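Local coordinates for protein beta-glucoside phosphorylase BglX (Unidentified, PDB 5VQE) that probably catalyses the phosphorolysis of beta-glucosides as a member of glycoside hydrolase family 3, and binds 2-deoxy-2-fluoroglucose, at residues Glu32-Leu37 with Gly336-Glu341; Val248-Asn253 with Glu259-Gly264; Gly264-Glu269 with Cys297-His302. All coordinates share one frame; numbering follows the deposited sequence. Where two conformers were deposited one is given.

All three contacts lie in the TIM-barrel N-terminal domain of the family 3 enzyme. Interaction 1 is wholly buried and wholly aliphatic: three leucines join helix 30-36 to the turn before helix 340-356. Interactions 2 and 3 touch and share G264, in the connection from helix 246-252 to helix 268-278, which interaction 2 packs on the first helix and interaction 3 on the loop before helix 301-310. Interaction 2 is largely buried, with R250 at its more exposed side, and adds two bridging waters and a guanidinium face to aliphatic packing. Interaction 3, partly buried, rests on leucine, serine and methionine. Interactions 1 and 3 do not touch, but both border helix 301-310, through L37 and L338 and through L266 and M299.

Interaction 1: residues Glu32-Leu37 with Gly336-Glu341; sequences EKLGQL and GLLTHE
A buried leucine cluster joins helix 30-36 to the turn that leads into helix 340-356, with L338 reaching from the turn toward L34 and L37. One methyl of L338 does the touching: its CD2 lies 4.1 Å from L34 CD2 and 4.5 Å from L37 CD1. The L34 and L338 side chains run antiparallel and touch through one methyl each, CD2 to CD2, and the area buried between the segments is small, 66 Å². L338 holds its CG anti to the backbone N (chi1 169°), which carries the isobutyl group away from its own turn and toward the helix. G336, with positive phi, closes helix 322-335 in a Schellman motif; T339, three residues on, is the N-cap of the next helix, its OG1 bonded to R342 N. L338 sits between these two helix ends in an extended conformation. This is the closing region of the TIM-barrel domain, where the backbone of L37, entering strand 38-42, bonds to L316 at the start of strand 316-317. Helix 301-310 covers the cluster: P306 and Q310 pack against L338, and I309 touches both L338 and L37. L34 packs on F326 and Q330 of helix 322-335. Beside the cluster, K33 NZ forms a salt bridge with D344.

Interaction 2: residues Val248-Asn253 with Glu259-Gly264; sequences VTRMVN and EEIMPG
I261 packs against T249 and R250 where the chain of the TIM-barrel domain, having left strand 237-244 through helix 246-252, turns back toward helix 268-278. The aliphatic part of the contact pairs T249 CG2 with I261 CG1 at 4.1 Å, the two side chains crossing obliquely. With its CG2 anti to the backbone N and its OG1 anti to the carbonyl carbon (chi1 -64°), T249 can offer the methyl to I261 while the hydroxyl remains available for polar partners. I261 buries the most surface in the contact.

A second kind of contact sets a methyl over a charged plane. I261 CD1 lies 3.6 Å above one face of the R250 guanidinium, displaced from the centre of the group toward its periphery, and its nearest atom there is R250 NH2 at 3.8 Å. The R250 chain, extended from CG to NE, crosses the isoleucine at about a right angle, and a salt bridge from NH2 to D258 helps to hold the group in place.

The polar part runs through water. T249 OG1 donates to the carbonyl O of Q245, the usual bond of a helix threonine to the residue four back, and accepts from two waters. One of them, 2.8 Å from T249 OG1, also donates to M262 O. The second makes longer bonds, 3.2 Å to T249 OG1, and accepts from M262 N.

Interaction 3: residues Gly264-Glu269 with Cys297-His302; sequences GSLSKE and CSMPRH
L266 turns its CG anti to its carbonyl carbon (chi1 -74°) and M299 runs extended from its backbone N to SD (chi1 -175°, chi2 178°), which brings the leucine fork alongside the flank of the thioether. The fork divides its contacts between two neighbours: L266 CD1 meets S298 CB at 3.8 Å, while L266 CD2 lies beside M299 SD at 4.2 Å. S298 thus presents its methylene, not its hydroxyl, to the leucine.

L266 ends the 3-10 turn 264-266, closed by a bond of 3.2 Å from S267 N to G264 O. Across the contact, residues 297-300 link helix 293-296 to helix 301-310, with P300 as N-cap. The contact therefore joins two loop regions of the TIM-barrel domain that lead into helices 268-278 and 301-310. Y295, A304 and S308 complete the packing round L266. The sugar-binding residues D288, A289 and M292 lie six to ten residues earlier in the chain than S298, and the L266 side chain is about 14 Å from the bound fluoroglucose.

Bonds from S265 O to S308 OG and from L266 O to N311 ND2 tie the 3-10 turn to helix 301-310 and the residue just after it. Between the two segments themselves no hydrogen bond crosses: they meet by van der Waals contact, whereas the hydroxyls of S298 and S267 are bonded to the backbones of adjacent helices, at G294 O and L270 N.

Interaction 1: residues Glu32-Leu37 with Gly336-Glu341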
loop_
_atom_site.group_PDB
_atom_site.type_symbol
_atom_site.label_atom_id
_atom_site.label_comp_id
_atom_site.label_asym_id
_atom_site.label_seq_id
_atom_site.Cartn_x
_atom_site.Cartn_y
_atom_site.Cartn_z
ATOM N N GLU A 32 -1.207 20.622 23.887
ATOM C CA GLU A 32 -2.093 19.500 23.600
ATOM C C GLU A 32 -2.602 19.553 22.170
ATOM O O GLU A 32 -2.767 18.511 21.522
ATOM C CB GLU A 32 -3.272 19.497 24.571
ATOM C CG GLU A 32 -2.927 19.023 25.953
ATOM C CD GLU A 32 -4.097 19.145 26.898
ATOM O OE1 GLU A 32 -4.661 20.260 27.018
ATOM O OE2 GLU A 32 -4.469 18.119 27.491
ATOM N N LYS A 33 -2.883 20.754 21.667
ATOM C CA LYS A 33 -3.306 20.886 20.279
ATOM C C LYS A 33 -2.181 20.478 19.334
ATOM O O LYS A 33 -2.399 19.725 18.379
ATOM C CB LYS A 33 -3.768 22.316 20.001
ATOM C CG LYS A 33 -5.129 22.660 20.594
ATOM C CD LYS A 33 -5.440 24.142 20.407
ATOM C CE LYS A 33 -6.633 24.593 21.222
ATOM N NZ LYS A 33 -6.891 26.053 21.035
ATOM N N LEU A 34 -0.955 20.943 19.605
ATOM C CA LEU A 34 0.186 20.532 18.789
ATOM C C LEU A 34 0.352 19.015 18.794
ATOM O O LEU A 34 0.676 18.413 17.763
ATOM C CB LEU A 34 1.465 21.219 19.282
ATOM C CG LEU A 34 1.518 22.743 19.101
ATOM C CD1 LEU A 34 2.751 23.342 19.773
ATOM C CD2 LEU A 34 1.491 23.115 17.623
ATOM N N GLY A 35 0.138 18.374 19.943
ATOM C CA GLY A 35 0.290 16.928 20.001
ATOM C C GLY A 35 -0.761 16.206 19.172
ATOM O O GLY A 35 -0.486 15.158 18.579
ATOM N N GLN A 36 -1.981 16.746 19.130
ATOM C CA GLN A 36 -3.032 16.152 18.304
ATOM C C GLN A 36 -2.618 16.056 16.840
ATOM O O GLN A 36 -3.117 15.192 16.109
ATOM C CB GLN A 36 -4.320 16.971 18.412
ATOM C CG GLN A 36 -5.115 16.752 19.691
ATOM C CD GLN A 36 -5.584 15.324 19.845
ATOM O OE1 GLN A 36 -6.401 14.841 19.061
ATOM N NE2 GLN A 36 -5.054 14.630 20.848
ATOM N N LEU A 37 -1.730 16.943 16.391
ATOM C CA LEU A 37 -1.295 16.948 14.998
ATOM C C LEU A 37 -0.445 15.739 14.638
ATOM O O LEU A 37 -0.228 15.495 13.447
ATOM C CB LEU A 37 -0.481 18.202 14.694
ATOM C CG LEU A 37 -1.097 19.567 15.004
ATOM C CD1 LEU A 37 -0.076 20.634 14.749
ATOM C CD2 LEU A 37 -2.331 19.821 14.171
ATOM N N GLY A 336 5.144 32.246 14.433
ATOM C CA GLY A 336 4.267 32.553 13.318
ATOM C C GLY A 336 4.452 31.731 12.054
ATOM O O GLY A 336 3.804 32.035 11.046
ATOM N N LEU A 337 5.322 30.720 12.050
ATOM C CA LEU A 337 5.322 29.786 10.924
ATOM C C LEU A 337 4.013 29.018 10.856
ATOM O O LEU A 337 3.570 28.619 9.771
ATOM C CB LEU A 337 6.490 28.808 11.035
ATOM C CG LEU A 337 7.782 29.195 10.319
ATOM C CD1 LEU A 337 8.127 30.663 10.493
ATOM C CD2 LEU A 337 8.898 28.321 10.847
ATOM N N LEU A 338 3.391 28.791 12.005
ATOM C CA LEU A 338 2.079 28.176 12.103
ATOM C C LEU A 338 1.197 29.122 12.898
ATOM O O LEU A 338 1.574 29.543 13.997
ATOM C CB LEU A 338 2.160 26.814 12.796
ATOM C CG LEU A 338 0.836 26.160 13.204
ATOM C CD1 LEU A 338 -0.011 25.851 11.988
ATOM C CD2 LEU A 338 1.094 24.901 13.998
ATOM N N THR A 339 0.051 29.477 12.343
ATOM C CA THR A 339 -0.841 30.385 13.045
ATOM C C THR A 339 -1.722 29.622 14.027
ATOM O O THR A 339 -2.034 28.441 13.836
ATOM C CB THR A 339 -1.714 31.162 12.058
ATOM O OG1 THR A 339 -2.631 30.269 11.423
ATOM C CG2 THR A 339 -0.851 31.840 11.002
ATOM N N HIS A 340 -2.100 30.310 15.105
ATOM C CA HIS A 340 -3.028 29.733 16.071
ATOM C C HIS A 340 -4.364 29.413 15.428
ATOM O O HIS A 340 -5.053 28.479 15.854
ATOM C CB HIS A 340 -3.237 30.694 17.243
ATOM C CG HIS A 340 -2.054 30.799 18.149
ATOM N ND1 HIS A 340 -1.971 30.114 19.342
ATOM C CD2 HIS A 340 -0.899 31.489 18.028
ATOM C CE1 HIS A 340 -0.817 30.387 19.922
ATOM N NE2 HIS A 340 -0.147 31.218 19.145
ATOM N N GLU A 341 -4.744 30.178 14.406
ATOM C CA GLU A 341 -6.031 29.972 13.758
ATOM C C GLU A 341 -6.005 28.723 12.882
ATOM O O GLU A 341 -6.980 27.962 12.832
ATOM C CB GLU A 341 -6.391 31.220 12.951
ATOM C CG GLU A 341 -6.722 32.455 13.823
ATOM C CD GLU A 341 -5.496 33.234 14.336
ATOM O OE1 GLU A 341 -4.346 32.956 13.921
ATOM O OE2 GLU A 341 -5.698 34.144 15.169
#

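Interaction 2: residues Val248-Asn253 with Glu259-Gly264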
loop_
_atom_site.group_PDB
_atom_site.type_symbol
_atom_site.label_atom_id
_atom_site.label_comp_id
_atom_site.label_asym_id
_atom_site.label_seq_id
_atom_site.Cartn_x
_atom_site.Cartn_y
_atom_site.Cartn_z
ATOM N N VAL A 248 1.256 21.685 -12.237
ATOM C CA VAL A 248 0.041 22.070 -11.525
ATOM C C VAL A 248 0.344 23.204 -10.560
ATOM O O VAL A 248 -0.450 24.141 -10.409
ATOM C CB VAL A 248 -0.558 20.852 -10.799
ATOM C CG1 VAL A 248 -1.706 21.264 -9.880
ATOM C CG2 VAL A 248 -1.042 19.823 -11.820
ATOM N N THR A 249 1.496 23.136 -9.889
ATOM C CA THR A 249 1.879 24.202 -8.972
ATOM C C THR A 249 1.959 25.539 -9.700
ATOM O O THR A 249 1.424 26.546 -9.225
ATOM C CB THR A 249 3.209 23.857 -8.308
ATOM O OG1 THR A 249 3.037 22.675 -7.519
ATOM C CG2 THR A 249 3.689 24.997 -7.408
ATOM N N ARG A 250 2.598 25.560 -10.877
ATOM C CA ARG A 250 2.696 26.804 -11.640
ATOM C C ARG A 250 1.346 27.262 -12.173
ATOM O O ARG A 250 1.145 28.465 -12.375
ATOM C CB ARG A 250 3.668 26.657 -12.805
ATOM C CG ARG A 250 5.108 26.587 -12.383
ATOM C CD ARG A 250 6.054 26.790 -13.554
ATOM N NE ARG A 250 7.358 26.221 -13.240
ATOM C CZ ARG A 250 7.723 24.970 -13.509
ATOM N NH1 ARG A 250 6.895 24.144 -14.134
ATOM N NH2 ARG A 250 8.934 24.547 -13.166
ATOM N N MET A 251 0.422 26.335 -12.438
ATOM C CA MET A 251 -0.920 26.746 -12.840
ATOM C C MET A 251 -1.571 27.571 -11.743
ATOM O O MET A 251 -2.193 28.604 -12.017
ATOM C CB MET A 251 -1.781 25.524 -13.173
ATOM C CG MET A 251 -3.248 25.848 -13.495
ATOM S SD MET A 251 -4.288 24.386 -13.655
ATOM C CE MET A 251 -4.597 24.043 -11.934
ATOM N N VAL A 252 -1.419 27.138 -10.490
ATOM C CA VAL A 252 -1.979 27.881 -9.367
ATOM C C VAL A 252 -1.222 29.185 -9.151
ATOM O O VAL A 252 -1.826 30.220 -8.849
ATOM C CB VAL A 252 -1.965 27.006 -8.098
ATOM C CG1 VAL A 252 -2.428 27.804 -6.888
ATOM C CG2 VAL A 252 -2.839 25.750 -8.303
ATOM N N ASN A 253 0.106 29.153 -9.290
ATOM C CA ASN A 253 0.987 30.267 -8.931
ATOM C C ASN A 253 1.978 30.454 -10.070
ATOM O O ASN A 253 3.112 29.959 -10.012
ATOM C CB ASN A 253 1.707 29.998 -7.606
ATOM C CG ASN A 253 2.589 31.160 -7.161
ATOM O OD1 ASN A 253 2.805 32.116 -7.903
ATOM N ND2 ASN A 253 3.113 31.066 -5.945
ATOM N N GLU A 259 12.788 26.713 -7.234
ATOM C CA GLU A 259 13.268 26.341 -5.905
ATOM C C GLU A 259 12.177 26.446 -4.852
ATOM O O GLU A 259 12.319 25.867 -3.772
ATOM C CB GLU A 259 14.449 27.219 -5.466
ATOM C CG GLU A 259 15.306 27.800 -6.582
ATOM C CD GLU A 259 14.722 29.081 -7.157
ATOM O OE1 GLU A 259 14.545 30.062 -6.399
ATOM O OE2 GLU A 259 14.423 29.090 -8.368
ATOM N N GLU A 260 11.104 27.179 -5.131
ATOM C CA GLU A 260 9.994 27.301 -4.201
ATOM C C GLU A 260 8.963 26.188 -4.368
ATOM O O GLU A 260 8.074 26.066 -3.520
ATOM C CB GLU A 260 9.318 28.668 -4.371
ATOM C CG GLU A 260 10.264 29.851 -4.111
ATOM C CD GLU A 260 9.731 31.195 -4.608
ATOM O OE1 GLU A 260 8.715 31.235 -5.340
ATOM O OE2 GLU A 260 10.348 32.226 -4.265
ATOM N N ILE A 261 9.070 25.371 -5.417
ATOM C CA ILE A 261 8.093 24.311 -5.656
ATOM C C ILE A 261 8.335 23.184 -4.663
ATOM O O ILE A 261 9.413 22.580 -4.636
ATOM C CB ILE A 261 8.157 23.814 -7.108
ATOM C CG1 ILE A 261 7.783 24.963 -8.056
ATOM C CG2 ILE A 261 7.208 22.624 -7.313
ATOM C CD1 ILE A 261 7.818 24.618 -9.530
ATOM N N MET A 262 7.328 22.892 -3.855
ATOM C CA MET A 262 7.424 21.921 -2.782
ATOM C C MET A 262 6.643 20.661 -3.118
ATOM O O MET A 262 5.694 20.692 -3.908
ATOM C CB MET A 262 6.880 22.516 -1.473
ATOM C CG MET A 262 7.786 23.544 -0.809
ATOM S SD MET A 262 9.408 22.887 -0.413
ATOM C CE MET A 262 10.425 24.100 -1.243
ATOM N N PRO A 263 7.002 19.531 -2.523
ATOM C CA PRO A 263 6.166 18.340 -2.653
ATOM C C PRO A 263 4.822 18.543 -1.971
ATOM O O PRO A 263 4.638 19.451 -1.157
ATOM C CB PRO A 263 6.991 17.253 -1.957
ATOM C CG PRO A 263 7.820 18.018 -0.955
ATOM C CD PRO A 263 8.162 19.300 -1.640
ATOM N N GLY A 264 3.874 17.680 -2.330
ATOM C CA GLY A 264 2.532 17.726 -1.787
ATOM C C GLY A 264 2.490 18.008 -0.303
ATOM O O GLY A 264 1.733 18.866 0.158
HETATM O O HOH W 1 4.667 20.652 -6.566
HETATM O O HOH W 2 4.246 23.124 -4.638
#

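Interaction 3: residues Gly264-Glu269 with Cys297-His302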
loop_
_atom_site.group_PDB
_atom_site.type_symbol
_atom_site.label_atom_id
_atom_site.label_comp_id
_atom_site.label_asym_id
_atom_site.label_seq_id
_atom_site.Cartn_x
_atom_site.Cartn_y
_atom_site.Cartn_z
ATOM N N GLY A 264 3.874 17.680 -2.330
ATOM C CA GLY A 264 2.532 17.726 -1.787
ATOM C C GLY A 264 2.490 18.008 -0.303
ATOM O O GLY A 264 1.733 18.866 0.158
ATOM N N SER A 265 3.311 17.285 0.454
ATOM C CA SER A 265 3.275 17.358 1.905
ATOM C C SER A 265 3.700 18.713 2.451
ATOM O O SER A 265 3.515 18.950 3.649
ATOM C CB SER A 265 4.163 16.256 2.500
ATOM O OG SER A 265 5.479 16.285 1.965
ATOM N N LEU A 266 4.264 19.590 1.613
ATOM C CA LEU A 266 4.709 20.912 2.018
ATOM C C LEU A 266 4.102 22.031 1.184
ATOM O O LEU A 266 4.447 23.198 1.405
ATOM C CB LEU A 266 6.241 20.996 1.930
ATOM C CG LEU A 266 7.010 20.262 3.029
ATOM C CD1 LEU A 266 8.450 20.026 2.630
ATOM C CD2 LEU A 266 6.943 21.046 4.318
ATOM N N SER A 267 3.203 21.723 0.251
ATOM C CA SER A 267 2.833 22.640 -0.822
ATOM C C SER A 267 1.462 23.256 -0.576
ATOM O O SER A 267 0.444 22.553 -0.576
ATOM C CB SER A 267 2.840 21.922 -2.166
ATOM O OG SER A 267 2.108 22.666 -3.123
ATOM N N LYS A 268 1.430 24.583 -0.423
ATOM C CA LYS A 268 0.152 25.273 -0.268
ATOM C C LYS A 268 -0.642 25.263 -1.572
ATOM O O LYS A 268 -1.869 25.126 -1.556
ATOM C CB LYS A 268 0.385 26.705 0.227
ATOM C CG LYS A 268 0.987 27.644 -0.783
ATOM C CD LYS A 268 1.281 29.012 -0.158
ATOM N N GLU A 269 0.041 25.378 -2.712
ATOM C CA GLU A 269 -0.651 25.325 -4.000
ATOM C C GLU A 269 -1.403 24.009 -4.182
ATOM O O GLU A 269 -2.532 23.988 -4.691
ATOM C CB GLU A 269 0.351 25.514 -5.142
ATOM C CG GLU A 269 0.973 26.893 -5.210
ATOM C CD GLU A 269 2.182 27.067 -4.309
ATOM O OE1 GLU A 269 2.677 26.068 -3.750
ATOM O OE2 GLU A 269 2.648 28.218 -4.165
ATOM N N CYS A 297 14.612 16.165 2.679
ATOM C CA CYS A 297 15.532 16.874 1.800
ATOM C C CYS A 297 14.934 18.133 1.193
ATOM O O CYS A 297 15.659 18.878 0.525
ATOM C CB CYS A 297 16.000 15.951 0.673
ATOM S SG CYS A 297 14.801 15.786 -0.671
ATOM N N SER A 298 13.649 18.403 1.416
ATOM C CA SER A 298 12.986 19.492 0.713
ATOM C C SER A 298 13.075 20.826 1.431
ATOM O O SER A 298 12.864 21.864 0.794
ATOM C CB SER A 298 11.505 19.159 0.488
ATOM O OG SER A 298 11.360 18.098 -0.437
ATOM N N MET A 299 13.386 20.827 2.725
ATOM C CA MET A 299 13.294 22.023 3.552
ATOM C C MET A 299 13.952 21.710 4.890
ATOM O O MET A 299 13.908 20.554 5.338
ATOM C CB MET A 299 11.824 22.422 3.731
ATOM C CG MET A 299 11.569 23.710 4.475
ATOM S SD MET A 299 9.806 24.112 4.565
ATOM C CE MET A 299 9.395 24.371 2.853
ATOM N N PRO A 300 14.581 22.678 5.551
ATOM C CA PRO A 300 15.083 22.410 6.900
ATOM C C PRO A 300 13.943 21.942 7.788
ATOM O O PRO A 300 12.846 22.500 7.761
ATOM C CB PRO A 300 15.647 23.763 7.349
ATOM C CG PRO A 300 16.002 24.445 6.067
ATOM C CD PRO A 300 14.906 24.046 5.116
ATOM N N ARG A 301 14.205 20.895 8.568
ATOM C CA ARG A 301 13.120 20.236 9.285
ATOM C C ARG A 301 12.418 21.183 10.256
ATOM O O ARG A 301 11.188 21.155 10.371
ATOM C CB ARG A 301 13.641 19.012 10.024
ATOM C CG ARG A 301 12.530 18.217 10.675
ATOM C CD ARG A 301 12.979 16.806 11.019
ATOM N NE ARG A 301 11.879 15.958 11.493
ATOM C CZ ARG A 301 11.093 15.221 10.712
ATOM N NH1 ARG A 301 11.253 15.216 9.393
ATOM N NH2 ARG A 301 10.135 14.476 11.257
ATOM N N HIS A 302 13.178 22.033 10.962
ATOM C CA HIS A 302 12.560 22.905 11.959
ATOM C C HIS A 302 11.534 23.835 11.319
ATOM O O HIS A 302 10.542 24.194 11.964
ATOM C CB HIS A 302 13.630 23.681 12.748
ATOM C CG HIS A 302 14.355 24.731 11.967
ATOM N ND1 HIS A 302 15.541 24.485 11.309
ATOM C CD2 HIS A 302 14.092 26.049 11.789
ATOM C CE1 HIS A 302 15.959 25.597 10.730
ATOM N NE2 HIS A 302 15.097 26.558 11.004
#